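Local coordinates for ylmH (Streptococcus pneumoniae, PDB 2FPH), which is linked to cell division and probably binds nucleic acid, most likely RNA through a domain related to RNA-recognition motifs, at residues G1-F6 with L47-G52; I8-F13 with E41-I46. One frame throughout, in Å; residues are numbered along the deposited sequence.

How the contacts relate
Both contacts lay an N-terminal part of the chain against helix 38-50, and their chemistry follows depth. Contact 2 is core: every residue that touches is buried, and the chain at and just before the start of helix 11-27 meets helix 38-50 mainly through hydrocarbon, with the buried carboxylate of D10, held by H39 and S7, lying against L43. Contact 1, whose segments enclose contact 2 along the chain, is mostly surface; there the irregular segment 1-6 supplies two aromatic rings, one meeting a lysine and the other a leucine. Their centres are about 10 Å apart; F6, with CD1 3.7 Å from L43 CD1 and CZ equally near I46 CG2, and Y3, packing on I46, join them.

Contact 1. Residues G1-F6 with L47-G52; sequences GIYQHF and LAKTYG
Y3 and K49 supply the polar half of this contact, F6 and L47 the apolar half, and the pair of pairs is a worked example of a chain end laid along a helix by its aromatic side chains. The N-terminal segment 1-6 has no regular structure, yet both its rings start out toward the last turn of the helix that ends in 47-50.

In the polar pair, K49 NZ gives a hydrogen bond to Y3 OH at 2.9 Å in the model, though the place of the hydroxyl is less sure because it sits too near K49 CD. Y3 sets its CG beside the backbone N (chi1 -66°), and the phenol extends across the lysine chain at about a right angle. A bend at chi3 (-130°) brings the end of K49 round to the phenolic end of the ring. The site is exposed, and a lattice neighbour also touches Y3.

The apolar pair meets at one point: F6 CZ lies 4.2 Å from L47 CD1, with the methyl oblique to the ring. L47 begins to one side, and only the end of its side chain reaches the ring; unlike its partner, it is buried.

Just beyond, the helix stops: Y51 N still bonds to L47 O at 3.1 Å, but Y51 itself is the first residue to leave helical geometry. Y3 and F6 also rest on I46 of helix 38-50. F6 and L47 touch L14, and L47 and Y51 touch M18, both on helix 11-27. After Y51 the chain goes on to strand 54-57.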
# COMPACT_ATOMS: atom_id res chain seq x y z
N GLY A 1 -20.13 2.71 18.75
CA GLY A 1 -19.44 1.70 19.59
C GLY A 1 -18.34 2.31 20.41
O GLY A 1 -18.14 3.54 20.39
N ILE A 2 -17.64 1.46 21.15
CA ILE A 2 -16.56 1.92 22.02
C ILE A 2 -15.22 1.38 21.52
O ILE A 2 -15.02 0.15 21.44
CB ILE A 2 -16.85 1.45 23.46
CG1 ILE A 2 -18.28 1.84 23.82
CG2 ILE A 2 -15.82 2.01 24.44
CD1 ILE A 2 -18.90 1.14 25.00
N TYR A 3 -14.28 2.29 21.23
CA TYR A 3 -12.99 1.86 20.71
C TYR A 3 -11.88 2.32 21.61
O TYR A 3 -12.08 3.18 22.49
CB TYR A 3 -12.74 2.35 19.26
CG TYR A 3 -13.72 1.68 18.34
CD1 TYR A 3 -13.53 0.36 17.96
CD2 TYR A 3 -14.88 2.32 17.96
CE1 TYR A 3 -14.46 -0.29 17.16
CE2 TYR A 3 -15.82 1.68 17.15
CZ TYR A 3 -15.60 0.37 16.77
OH TYR A 3 -16.51 -0.30 15.98
N GLN A 4 -10.72 1.73 21.39
CA GLN A 4 -9.58 2.00 22.20
C GLN A 4 -9.20 3.47 22.08
O GLN A 4 -9.23 4.06 21.00
CB GLN A 4 -8.39 1.12 21.78
CG GLN A 4 -7.25 1.11 22.78
CD GLN A 4 -6.29 -0.10 22.66
OE1 GLN A 4 -6.57 -1.09 21.98
NE2 GLN A 4 -5.17 0.01 23.33
N HIS A 5 -8.86 4.04 23.22
CA HIS A 5 -8.34 5.41 23.31
C HIS A 5 -7.18 5.64 22.36
O HIS A 5 -6.23 4.79 22.21
CB HIS A 5 -7.85 5.68 24.70
CG HIS A 5 -8.93 5.68 25.74
ND1 HIS A 5 -8.68 5.34 27.05
CD2 HIS A 5 -10.22 6.07 25.70
CE1 HIS A 5 -9.80 5.43 27.74
NE2 HIS A 5 -10.75 5.88 26.95
N PHE A 6 -7.22 6.80 21.70
CA PHE A 6 -6.06 7.26 20.95
C PHE A 6 -4.99 7.75 21.91
O PHE A 6 -5.23 7.98 23.12
CB PHE A 6 -6.46 8.39 20.02
CG PHE A 6 -7.56 8.04 19.06
CD1 PHE A 6 -7.44 6.92 18.23
CD2 PHE A 6 -8.64 8.84 18.93
CE1 PHE A 6 -8.44 6.63 17.35
CE2 PHE A 6 -9.65 8.54 18.05
CZ PHE A 6 -9.52 7.42 17.23
N LEU A 47 -12.02 6.15 12.98
CA LEU A 47 -12.47 7.49 12.51
C LEU A 47 -13.64 7.33 11.53
O LEU A 47 -14.63 8.03 11.64
CB LEU A 47 -11.31 8.24 11.86
CG LEU A 47 -10.67 9.52 12.39
CD1 LEU A 47 -10.74 9.70 13.91
CD2 LEU A 47 -9.31 9.74 11.82
N ALA A 48 -13.53 6.44 10.55
CA ALA A 48 -14.58 6.21 9.57
C ALA A 48 -15.91 5.85 10.23
O ALA A 48 -16.93 6.47 9.95
CB ALA A 48 -14.16 5.16 8.60
N LYS A 49 -15.89 4.91 11.17
CA LYS A 49 -17.09 4.52 11.93
C LYS A 49 -17.71 5.72 12.65
O LYS A 49 -18.93 5.94 12.62
CB LYS A 49 -16.70 3.41 12.92
CG LYS A 49 -16.95 1.97 12.36
CD LYS A 49 -16.46 0.89 13.34
CE LYS A 49 -15.57 -0.16 12.67
NZ LYS A 49 -15.25 -1.37 13.58
N THR A 50 -16.86 6.52 13.27
CA THR A 50 -17.25 7.68 14.04
C THR A 50 -18.06 8.66 13.16
O THR A 50 -19.05 9.24 13.61
CB THR A 50 -16.03 8.33 14.61
OG1 THR A 50 -15.42 7.46 15.59
CG2 THR A 50 -16.41 9.54 15.40
N TYR A 51 -17.64 8.79 11.90
CA TYR A 51 -18.22 9.78 10.98
C TYR A 51 -19.39 9.44 9.98
O TYR A 51 -19.59 10.12 9.03
CB TYR A 51 -17.05 10.59 10.31
CG TYR A 51 -16.36 11.42 11.38
CD1 TYR A 51 -17.00 12.55 11.87
CD2 TYR A 51 -15.19 11.00 12.03
CE1 TYR A 51 -16.46 13.28 12.91
CE2 TYR A 51 -14.61 11.77 13.10
CZ TYR A 51 -15.28 12.92 13.51
OH TYR A 51 -14.85 13.72 14.54
N GLY A 52 -20.21 8.39 10.11
CA GLY A 52 -19.93 7.03 9.85
C GLY A 52 -19.94 6.91 8.31
O GLY A 52 -20.99 6.92 7.57

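Contact 2. Residues I8-F13 with E41-I46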
# COMPACT_ATOMS: atom_id res chain seq x y z
N ILE A 8 -1.19 10.31 22.05
CA ILE A 8 -0.55 11.50 21.48
C ILE A 8 0.20 11.15 20.18
O ILE A 8 0.17 11.94 19.21
CB ILE A 8 0.41 12.15 22.53
CG1 ILE A 8 -0.40 12.71 23.70
CG2 ILE A 8 1.26 13.24 21.91
CD1 ILE A 8 0.42 12.72 25.02
N GLU A 9 0.79 9.95 20.15
CA GLU A 9 1.58 9.46 19.03
C GLU A 9 0.66 9.39 17.79
O GLU A 9 1.11 9.54 16.66
CB GLU A 9 2.19 8.09 19.27
CG GLU A 9 3.48 8.01 20.08
CD GLU A 9 4.06 6.59 20.23
OE1 GLU A 9 3.67 5.58 19.53
OE2 GLU A 9 4.96 6.45 21.07
N ASP A 10 -0.61 9.15 18.02
CA ASP A 10 -1.56 8.95 16.88
C ASP A 10 -1.94 10.25 16.19
O ASP A 10 -2.51 10.21 15.09
CB ASP A 10 -2.85 8.29 17.35
CG ASP A 10 -2.68 6.91 17.94
OD1 ASP A 10 -1.79 6.13 17.53
OD2 ASP A 10 -3.51 6.51 18.81
N ARG A 11 -1.70 11.41 16.80
CA ARG A 11 -2.31 12.66 16.33
C ARG A 11 -1.94 13.04 14.93
O ARG A 11 -2.83 13.37 14.16
CB ARG A 11 -2.18 13.84 17.31
CG ARG A 11 -2.63 13.48 18.71
CD ARG A 11 -2.03 14.43 19.73
NE ARG A 11 -2.67 15.74 19.58
CZ ARG A 11 -2.30 16.84 20.21
NH1 ARG A 11 -1.18 16.88 20.95
NH2 ARG A 11 -3.02 17.94 20.03
N PRO A 12 -0.68 12.97 14.53
CA PRO A 12 -0.33 13.29 13.13
C PRO A 12 -1.10 12.48 12.09
O PRO A 12 -1.62 13.06 11.11
CB PRO A 12 1.15 13.07 13.09
CG PRO A 12 1.57 13.25 14.44
CD PRO A 12 0.53 12.68 15.34
N PHE A 13 -1.22 11.17 12.32
CA PHE A 13 -1.97 10.31 11.39
C PHE A 13 -3.43 10.67 11.45
O PHE A 13 -4.13 10.68 10.40
CB PHE A 13 -1.78 8.84 11.70
CG PHE A 13 -2.47 7.98 10.69
CD1 PHE A 13 -1.97 7.93 9.40
CD2 PHE A 13 -3.66 7.44 10.96
CE1 PHE A 13 -2.69 7.29 8.42
CE2 PHE A 13 -4.34 6.73 10.00
CZ PHE A 13 -3.80 6.68 8.73
N GLU A 41 -4.22 1.59 9.78
CA GLU A 41 -5.50 1.01 9.33
C GLU A 41 -6.53 0.94 10.43
O GLU A 41 -7.71 1.24 10.19
CB GLU A 41 -5.22 -0.39 8.73
CG GLU A 41 -6.39 -1.27 8.27
CD GLU A 41 -5.98 -2.73 8.00
OE1 GLU A 41 -4.93 -3.20 8.54
OE2 GLU A 41 -6.72 -3.45 7.26
N LYS A 42 -6.13 0.53 11.64
CA LYS A 42 -7.06 0.43 12.74
C LYS A 42 -7.57 1.82 13.15
O LYS A 42 -8.76 1.97 13.33
CB LYS A 42 -6.41 -0.27 13.94
CG LYS A 42 -6.27 -1.74 13.77
CD LYS A 42 -5.92 -2.46 15.11
CE LYS A 42 -4.50 -2.31 15.54
NZ LYS A 42 -3.57 -3.31 14.88
N LEU A 43 -6.70 2.83 13.14
CA LEU A 43 -7.09 4.21 13.47
C LEU A 43 -8.08 4.74 12.49
O LEU A 43 -9.07 5.31 12.89
CB LEU A 43 -5.88 5.10 13.43
CG LEU A 43 -5.14 5.55 14.68
CD1 LEU A 43 -5.39 4.75 16.02
CD2 LEU A 43 -3.75 6.00 14.40
N LEU A 44 -7.84 4.49 11.19
CA LEU A 44 -8.71 5.07 10.18
C LEU A 44 -10.09 4.37 10.25
O LEU A 44 -11.12 4.99 10.10
CB LEU A 44 -8.05 4.94 8.82
CG LEU A 44 -8.23 5.98 7.73
CD1 LEU A 44 -8.09 5.36 6.33
CD2 LEU A 44 -9.25 7.10 7.87
N LYS A 45 -10.13 3.05 10.44
CA LYS A 45 -11.38 2.33 10.65
C LYS A 45 -12.24 2.92 11.80
O LYS A 45 -13.44 3.09 11.64
CB LYS A 45 -11.10 0.85 10.91
CG LYS A 45 -10.76 0.10 9.63
CD LYS A 45 -10.15 -1.24 9.92
CE LYS A 45 -10.01 -2.14 8.67
NZ LYS A 45 -10.87 -1.74 7.54
N ILE A 46 -11.59 3.28 12.89
CA ILE A 46 -12.27 3.95 14.02
C ILE A 46 -12.86 5.34 13.62
O ILE A 46 -14.08 5.61 13.81
CB ILE A 46 -11.38 4.09 15.22
CG1 ILE A 46 -10.99 2.71 15.80
CG2 ILE A 46 -12.09 4.86 16.29
CD1 ILE A 46 -9.74 2.83 16.69
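D10 and L43 mark the closest approach of the two backbones, their CA atoms 8.0 Å apart, where the chain around the start of helix 11-27 comes alongside helix 38-50. This is helix-on-helix packing in the N-terminal region of the YlmH family, where two helices accompany a three-stranded antiparallel sheet, and it shows how one leucine can serve two neighbours of different character.

Both methyl groups of L43 lie over one face of the D10 carboxylate: CD2 lies 3.7 Å from OD1, and CD1 lies 3.8 Å from OD2. The acid is buried, but its oxygens have partners elsewhere, OD1 bonding to H39 NE2 and OD2 to the backbone N of S7, which should fix the rotation of the group and leave that face to the leucine. The same CD2 also packs 3.7 Å from CD2 of F13, approaching that ring obliquely. With CG anti to the backbone N (chi1 -176°), the F13 ring is directed toward L43 and L44.

L44, one residue on, carries the packing toward the sheet, touching V69 and L71 of strand 69-72 as well as W20. Its CB meets F13 at the ring edge, near the ring plane, 4.3 Å from CE2.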